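Local coordinates for major capsid protein (Paramecium bursaria Chlorella virus 1, PDB 5TIP) that self-assembles as trimers into the icosahedral, pseudo T=169 capsid shell of a large DNA virus that infects Chlorella, at residues Asp110-Tyr115 against Phe146-Ile151; Thr84-Glu89 against Asn127-Thr132. All coordinates share one frame; numbering follows the deposited sequence.

Overall arrangement
From the N terminus, the chain first passes residues 84-89, where a turn enters helix 87-91. It then runs through strands 92-99 and 102-108 into helix 109-119, which carries residues 110-115. Helix 122-132 follows and brings residues 127-132 back against 84-89, closing the loop of contact 2. Strand 143-149 comes next, and residues 146-151 close contact 1 on helix 109-119. The segments alternate, so the two loops cross. The centres of the two contacts lie about 9 Å apart. A salt bridge from Arg113 to Glu89 joins them directly. Contact 1 ties helix 109-119 to strand 143-149 and the residues after it, and contact 2 ties the start of helix 87-91 to helix 122-132. Both reach the second subunit.

Contact 1 of 2, residues Asp110-Tyr115 against Phe146-Ile151; sequences DWFRTY and FYVPLI
Ile151 CD1 sits among three aromatic side chains of helix 109-119. Ile151 CD1 lies over one face of the Tyr115 ring, 4.0 Å from its centroid. It also lies over one face of the Phe112 ring, with CD1 4.3 Å from that centroid. Both are CH-pi contacts. Trp111 closes the group obliquely, with NE1 3.8 Å from Ile151 CD1. The isoleucine reaches them because CG1 stands between its backbone N and carbonyl carbon (chi1 48°) and the chain then extends to CD1.

The far end of the Phe112 ring meets Val148 to Leu150. Leu150 CD2 comes in at the ring edge, 4.2 Å from Phe112 CZ. Val148 CG1 approaches obliquely, 4.0 Å from Phe112 CE2. The carbonyl oxygen of Pro149 is also near this ring atom. No direct hydrogen bond joins the segments. One water bridges them: it donates to Ile151 O at 2.9 Å and accepts a weak bond from Trp111 NE1 in the plane of the indole.

Further out, His107 meets Trp111 edge-to-face, and Tyr128 packs on Phe112. Asp110 bonds to Tyr416 and Tyr274, which links the helix to the C-terminal half. Strand 143-149 pairs with strand 65-76. The arrangement is a helix packed by aromatic side chains onto strand 143-149 and the loop that follows it, within the N-terminal jelly roll of a double jelly-roll capsid protein.

Contact 2 of 2, residues Thr84-Glu89 against Asn127-Thr132; sequences TYYPAE and NYRRMT
Tyr128 OH donates a hydrogen bond to Glu89 OE1 at 2.8 Å. It meets the anti lone pair, on the side away from OE2. The other oxygen, OE2, is held by Arg113 and Tyr271, so both carboxylate oxygens have partners. Ala88 N donates to Thr132 O at 3.3 Å, with an angle of 151° at the hydrogen. Two waters bridge Arg129 to Thr84 O and to Tyr86 OH; both waters accept weak bonds from the arginine.

Arg129 is extended from CG to NE and crosses over one face of the Tyr86 ring. Arg129 CD lies 3.4 Å from Tyr86 OH. The guanidinium plane is only 21° from the ring plane. Asp133 forms a salt bridge with Arg129 NE, and Gly300 O accepts from NH2. Thr132 OG1 approaches the edge of the same ring, 3.3 Å from Tyr86 CD1. This hydroxyl donates back to Tyr128 O, four residues earlier.

Tyr86 CE1 also packs against Tyr128 CD2 at 4.1 Å. Ala88 CB and Thr132 CB touch at 4.1 Å, where the backbones come closest. All this lies in the N-terminal jelly roll. Tyr86 is the N-cap residue of helix 87-91, and the contact joins this helix start to the C-terminal part of helix 122-132.

Contact 1 of 2, residues Asp110-Tyr115 against Phe146-Ile151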
loop_
_atom_site.group_PDB
_atom_site.type_symbol
_atom_site.label_atom_id
_atom_site.label_comp_id
_atom_site.label_asym_id
_atom_site.label_seq_id
_atom_site.Cartn_x
_atom_site.Cartn_y
_atom_site.Cartn_z
ATOM N N ASP A 110 -19.189 -11.876 10.791
ATOM C CA ASP A 110 -18.242 -11.294 11.734
ATOM C C ASP A 110 -16.809 -11.670 11.379
ATOM O O ASP A 110 -15.876 -10.928 11.708
ATOM C CB ASP A 110 -18.572 -11.723 13.163
ATOM C CG ASP A 110 -17.704 -11.025 14.197
ATOM O OD1 ASP A 110 -17.868 -9.801 14.388
ATOM O OD2 ASP A 110 -16.856 -11.697 14.820
ATOM N N TRP A 111 -16.609 -12.809 10.711
ATOM C CA TRP A 111 -15.279 -13.114 10.197
ATOM C C TRP A 111 -14.915 -12.186 9.046
ATOM O O TRP A 111 -13.777 -11.708 8.963
ATOM C CB TRP A 111 -15.193 -14.567 9.743
ATOM C CG TRP A 111 -13.944 -14.825 8.966
ATOM C CD1 TRP A 111 -13.852 -15.168 7.651
ATOM C CD2 TRP A 111 -12.599 -14.729 9.451
ATOM N NE1 TRP A 111 -12.533 -15.303 7.288
ATOM C CE2 TRP A 111 -11.745 -15.038 8.375
ATOM C CE3 TRP A 111 -12.036 -14.416 10.692
ATOM C CZ2 TRP A 111 -10.358 -15.047 8.504
ATOM C CZ3 TRP A 111 -10.660 -14.423 10.817
ATOM C CH2 TRP A 111 -9.836 -14.737 9.729
ATOM N N PHE A 112 -15.863 -11.900 8.198
ATOM C CA PHE A 112 -15.653 -10.976 7.126
ATOM C C PHE A 112 -15.247 -9.641 7.753
ATOM O O PHE A 112 -14.350 -9.012 7.267
ATOM C CB PHE A 112 -16.910 -10.855 6.261
ATOM C CG PHE A 112 -17.019 -11.889 5.205
ATOM C CD1 PHE A 112 -16.800 -13.178 5.469
ATOM C CD2 PHE A 112 -17.310 -11.543 3.922
ATOM C CE1 PHE A 112 -16.875 -14.121 4.511
ATOM C CE2 PHE A 112 -17.366 -12.495 2.922
ATOM C CZ PHE A 112 -17.150 -13.800 3.231
ATOM N N ARG A 113 -15.908 -9.237 8.836
ATOM C CA ARG A 113 -15.571 -7.988 9.507
ATOM C C ARG A 113 -14.189 -8.066 10.145
ATOM O O ARG A 113 -13.419 -7.101 10.091
ATOM C CB ARG A 113 -16.629 -7.655 10.560
ATOM C CG ARG A 113 -16.488 -6.272 11.187
ATOM C CD ARG A 113 -17.268 -5.210 10.419
ATOM N NE ARG A 113 -16.863 -5.137 9.018
ATOM C CZ ARG A 113 -15.814 -4.452 8.581
ATOM N NH1 ARG A 113 -15.060 -3.773 9.436
ATOM N NH2 ARG A 113 -15.514 -4.447 7.290
ATOM N N THR A 114 -13.860 -9.211 10.753
ATOM C CA THR A 114 -12.554 -9.375 11.382
ATOM C C THR A 114 -11.445 -9.476 10.341
ATOM O O THR A 114 -10.371 -8.884 10.510
ATOM C CB THR A 114 -12.560 -10.614 12.280
ATOM O OG1 THR A 114 -13.519 -10.439 13.329
ATOM C CG2 THR A 114 -11.184 -10.848 12.893
ATOM N N TYR A 115 -11.689 -10.217 9.258
ATOM C CA TYR A 115 -10.695 -10.325 8.194
ATOM C C TYR A 115 -10.401 -8.965 7.575
ATOM O O TYR A 115 -9.244 -8.650 7.271
ATOM C CB TYR A 115 -11.179 -11.308 7.128
ATOM C CG TYR A 115 -10.287 -11.391 5.911
ATOM C CD1 TYR A 115 -9.200 -12.251 5.882
ATOM C CD2 TYR A 115 -10.536 -10.612 4.789
ATOM C CE1 TYR A 115 -8.383 -12.330 4.774
ATOM C CE2 TYR A 115 -9.724 -10.684 3.676
ATOM C CZ TYR A 115 -8.649 -11.546 3.674
ATOM O OH TYR A 115 -7.833 -11.626 2.567
ATOM N N PHE A 146 -24.370 -3.874 -4.498
ATOM C CA PHE A 146 -23.225 -4.233 -3.679
ATOM C C PHE A 146 -22.603 -5.525 -4.187
ATOM O O PHE A 146 -23.272 -6.361 -4.799
ATOM C CB PHE A 146 -23.624 -4.395 -2.212
ATOM C CG PHE A 146 -24.187 -3.150 -1.590
ATOM C CD1 PHE A 146 -23.344 -2.169 -1.093
ATOM C CD2 PHE A 146 -25.554 -2.966 -1.484
ATOM C CE1 PHE A 146 -23.854 -1.023 -0.514
ATOM C CE2 PHE A 146 -26.070 -1.820 -0.904
ATOM C CZ PHE A 146 -25.218 -0.848 -0.418
ATOM N N TYR A 147 -21.310 -5.681 -3.918
ATOM C CA TYR A 147 -20.543 -6.843 -4.357
ATOM C C TYR A 147 -19.769 -7.377 -3.160
ATOM O O TYR A 147 -18.835 -6.727 -2.681
ATOM C CB TYR A 147 -19.589 -6.479 -5.493
ATOM C CG TYR A 147 -20.241 -5.808 -6.681
ATOM C CD1 TYR A 147 -20.393 -4.429 -6.727
ATOM C CD2 TYR A 147 -20.676 -6.549 -7.769
ATOM C CE1 TYR A 147 -20.976 -3.811 -7.816
ATOM C CE2 TYR A 147 -21.257 -5.940 -8.863
ATOM C CZ TYR A 147 -21.405 -4.572 -8.881
ATOM O OH TYR A 147 -21.985 -3.964 -9.969
ATOM N N VAL A 148 -20.150 -8.557 -2.681
ATOM C CA VAL A 148 -19.490 -9.188 -1.542
ATOM C C VAL A 148 -18.595 -10.299 -2.085
ATOM O O VAL A 148 -19.116 -11.327 -2.548
ATOM C CB VAL A 148 -20.505 -9.735 -0.531
ATOM C CG1 VAL A 148 -19.788 -10.274 0.695
ATOM C CG2 VAL A 148 -21.498 -8.651 -0.139
ATOM N N PRO A 149 -17.270 -10.139 -2.065
ATOM C CA PRO A 149 -16.387 -11.200 -2.569
ATOM C C PRO A 149 -16.131 -12.251 -1.496
ATOM O O PRO A 149 -15.840 -11.925 -0.343
ATOM C CB PRO A 149 -15.104 -10.446 -2.930
ATOM C CG PRO A 149 -15.082 -9.298 -1.967
ATOM C CD PRO A 149 -16.523 -8.924 -1.695
ATOM N N LEU A 150 -16.243 -13.518 -1.881
ATOM C CA LEU A 150 -15.955 -14.605 -0.960
ATOM C C LEU A 150 -14.449 -14.793 -0.835
ATOM O O LEU A 150 -13.684 -14.473 -1.748
ATOM C CB LEU A 150 -16.613 -15.904 -1.429
ATOM C CG LEU A 150 -18.140 -15.900 -1.530
ATOM C CD1 LEU A 150 -18.663 -17.298 -1.828
ATOM C CD2 LEU A 150 -18.773 -15.343 -0.263
ATOM N N ILE A 151 -14.025 -15.312 0.315
ATOM C CA ILE A 151 -12.600 -15.415 0.609
ATOM C C ILE A 151 -12.241 -16.838 1.017
ATOM O O ILE A 151 -11.469 -17.049 1.959
ATOM C CB ILE A 151 -12.183 -14.406 1.696
ATOM C CG1 ILE A 151 -13.144 -14.464 2.886
ATOM C CG2 ILE A 151 -12.127 -13.000 1.117
ATOM C CD1 ILE A 151 -12.871 -13.423 3.950
HETATM O O HOH W 1 -10.734 -16.206 4.621
#

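Contact 2 of 2, residues Thr84-Glu89 against Asn127-Thr132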
loop_
_atom_site.group_PDB
_atom_site.type_symbol
_atom_site.label_atom_id
_atom_site.label_comp_id
_atom_site.label_asym_id
_atom_site.label_seq_id
_atom_site.Cartn_x
_atom_site.Cartn_y
_atom_site.Cartn_z
ATOM N N THR A 84 -25.573 3.405 8.264
ATOM C CA THR A 84 -25.274 2.031 7.891
ATOM C C THR A 84 -23.805 1.747 8.161
ATOM O O THR A 84 -22.966 2.653 8.144
ATOM C CB THR A 84 -25.588 1.751 6.413
ATOM O OG1 THR A 84 -24.852 2.659 5.585
ATOM C CG2 THR A 84 -27.077 1.914 6.139
ATOM N N TYR A 85 -23.498 0.474 8.414
ATOM C CA TYR A 85 -22.122 0.036 8.652
ATOM C C TYR A 85 -21.951 -1.330 7.993
ATOM O O TYR A 85 -22.314 -2.354 8.579
ATOM C CB TYR A 85 -21.808 -0.022 10.143
ATOM C CG TYR A 85 -20.342 -0.233 10.454
ATOM C CD1 TYR A 85 -19.404 0.745 10.154
ATOM C CD2 TYR A 85 -19.899 -1.402 11.059
ATOM C CE1 TYR A 85 -18.064 0.563 10.439
ATOM C CE2 TYR A 85 -18.558 -1.593 11.347
ATOM C CZ TYR A 85 -17.646 -0.607 11.036
ATOM O OH TYR A 85 -16.312 -0.787 11.319
ATOM N N TYR A 86 -21.389 -1.332 6.787
ATOM C CA TYR A 86 -21.175 -2.543 6.002
ATOM C C TYR A 86 -22.440 -3.406 5.916
ATOM O O TYR A 86 -22.427 -4.572 6.318
ATOM C CB TYR A 86 -20.013 -3.349 6.566
ATOM C CG TYR A 86 -18.674 -2.649 6.476
ATOM C CD1 TYR A 86 -17.866 -2.798 5.358
ATOM C CD2 TYR A 86 -18.221 -1.835 7.505
ATOM C CE1 TYR A 86 -16.642 -2.157 5.269
ATOM C CE2 TYR A 86 -16.999 -1.190 7.426
ATOM C CZ TYR A 86 -16.213 -1.354 6.304
ATOM O OH TYR A 86 -14.995 -0.716 6.219
ATOM N N PRO A 87 -23.543 -2.860 5.392
ATOM C CA PRO A 87 -24.796 -3.633 5.400
ATOM C C PRO A 87 -24.760 -4.845 4.485
ATOM O O PRO A 87 -25.325 -5.890 4.830
ATOM C CB PRO A 87 -25.839 -2.602 4.948
ATOM C CG PRO A 87 -25.069 -1.642 4.116
ATOM C CD PRO A 87 -23.717 -1.540 4.760
ATOM N N ALA A 88 -24.107 -4.738 3.327
ATOM C CA ALA A 88 -24.012 -5.884 2.428
ATOM C C ALA A 88 -23.146 -6.987 3.018
ATOM O O ALA A 88 -23.390 -8.172 2.760
ATOM C CB ALA A 88 -23.455 -5.446 1.077
ATOM N N GLU A 89 -22.129 -6.619 3.798
ATOM C CA GLU A 89 -21.310 -7.621 4.467
ATOM C C GLU A 89 -22.095 -8.326 5.565
ATOM O O GLU A 89 -22.022 -9.553 5.701
ATOM C CB GLU A 89 -20.050 -6.963 5.027
ATOM C CG GLU A 89 -19.204 -7.852 5.911
ATOM C CD GLU A 89 -18.123 -7.073 6.630
ATOM O OE1 GLU A 89 -17.152 -6.650 5.969
ATOM O OE2 GLU A 89 -18.254 -6.871 7.855
ATOM N N ASN A 127 -11.890 0.462 -1.169
ATOM C CA ASN A 127 -12.675 -0.083 -2.276
ATOM C C ASN A 127 -13.621 -1.179 -1.807
ATOM O O ASN A 127 -14.723 -1.323 -2.346
ATOM C CB ASN A 127 -11.746 -0.622 -3.368
ATOM C CG ASN A 127 -12.489 -0.988 -4.647
ATOM O OD1 ASN A 127 -13.425 -0.300 -5.045
ATOM N ND2 ASN A 127 -12.073 -2.081 -5.292
ATOM N N TYR A 128 -13.203 -1.959 -0.807
ATOM C CA TYR A 128 -14.084 -2.980 -0.256
ATOM C C TYR A 128 -15.295 -2.363 0.429
ATOM O O TYR A 128 -16.388 -2.938 0.382
ATOM C CB TYR A 128 -13.313 -3.876 0.718
ATOM C CG TYR A 128 -14.172 -4.895 1.437
ATOM C CD1 TYR A 128 -14.534 -6.085 0.819
ATOM C CD2 TYR A 128 -14.609 -4.674 2.737
ATOM C CE1 TYR A 128 -15.315 -7.021 1.472
ATOM C CE2 TYR A 128 -15.391 -5.606 3.397
ATOM C CZ TYR A 128 -15.740 -6.777 2.759
ATOM O OH TYR A 128 -16.515 -7.704 3.416
ATOM N N ARG A 129 -15.133 -1.196 1.064
ATOM C CA ARG A 129 -16.290 -0.547 1.673
ATOM C C ARG A 129 -17.195 0.088 0.625
ATOM O O ARG A 129 -18.411 0.170 0.828
ATOM C CB ARG A 129 -15.860 0.500 2.701
ATOM C CG ARG A 129 -17.036 1.016 3.512
ATOM C CD ARG A 129 -16.639 1.844 4.712
ATOM N NE ARG A 129 -17.825 2.202 5.487
ATOM C CZ ARG A 129 -17.811 2.933 6.594
ATOM N NH1 ARG A 129 -16.668 3.397 7.075
ATOM N NH2 ARG A 129 -18.948 3.203 7.222
ATOM N N ARG A 130 -16.628 0.555 -0.491
ATOM C CA ARG A 130 -17.466 0.978 -1.608
ATOM C C ARG A 130 -18.340 -0.169 -2.094
ATOM O O ARG A 130 -19.490 0.041 -2.493
ATOM C CB ARG A 130 -16.607 1.500 -2.760
ATOM C CG ARG A 130 -15.825 2.764 -2.480
ATOM C CD ARG A 130 -14.977 3.109 -3.693
ATOM N NE ARG A 130 -15.799 3.460 -4.848
ATOM C CZ ARG A 130 -15.401 3.340 -6.110
ATOM N NH1 ARG A 130 -14.197 2.859 -6.385
ATOM N NH2 ARG A 130 -16.212 3.684 -7.102
ATOM N N MET A 131 -17.806 -1.392 -2.068
ATOM C CA MET A 131 -18.529 -2.550 -2.568
ATOM C C MET A 131 -19.568 -3.074 -1.588
ATOM O O MET A 131 -20.430 -3.863 -1.988
ATOM C CB MET A 131 -17.549 -3.674 -2.910
ATOM C CG MET A 131 -16.586 -3.346 -4.037
ATOM S SD MET A 131 -15.198 -4.495 -4.099
ATOM C CE MET A 131 -16.056 -6.052 -4.311
ATOM N N THR A 132 -19.508 -2.670 -0.317
ATOM C CA THR A 132 -20.382 -3.241 0.700
ATOM C C THR A 132 -21.109 -2.197 1.540
ATOM O O THR A 132 -21.758 -2.564 2.525
ATOM C CB THR A 132 -19.590 -4.172 1.629
ATOM O OG1 THR A 132 -18.508 -3.446 2.225
ATOM C CG2 THR A 132 -19.034 -5.361 0.859
HETATM O O HOH W 2 -21.879 4.357 6.056
HETATM O O HOH W 3 -14.041 1.854 7.572
#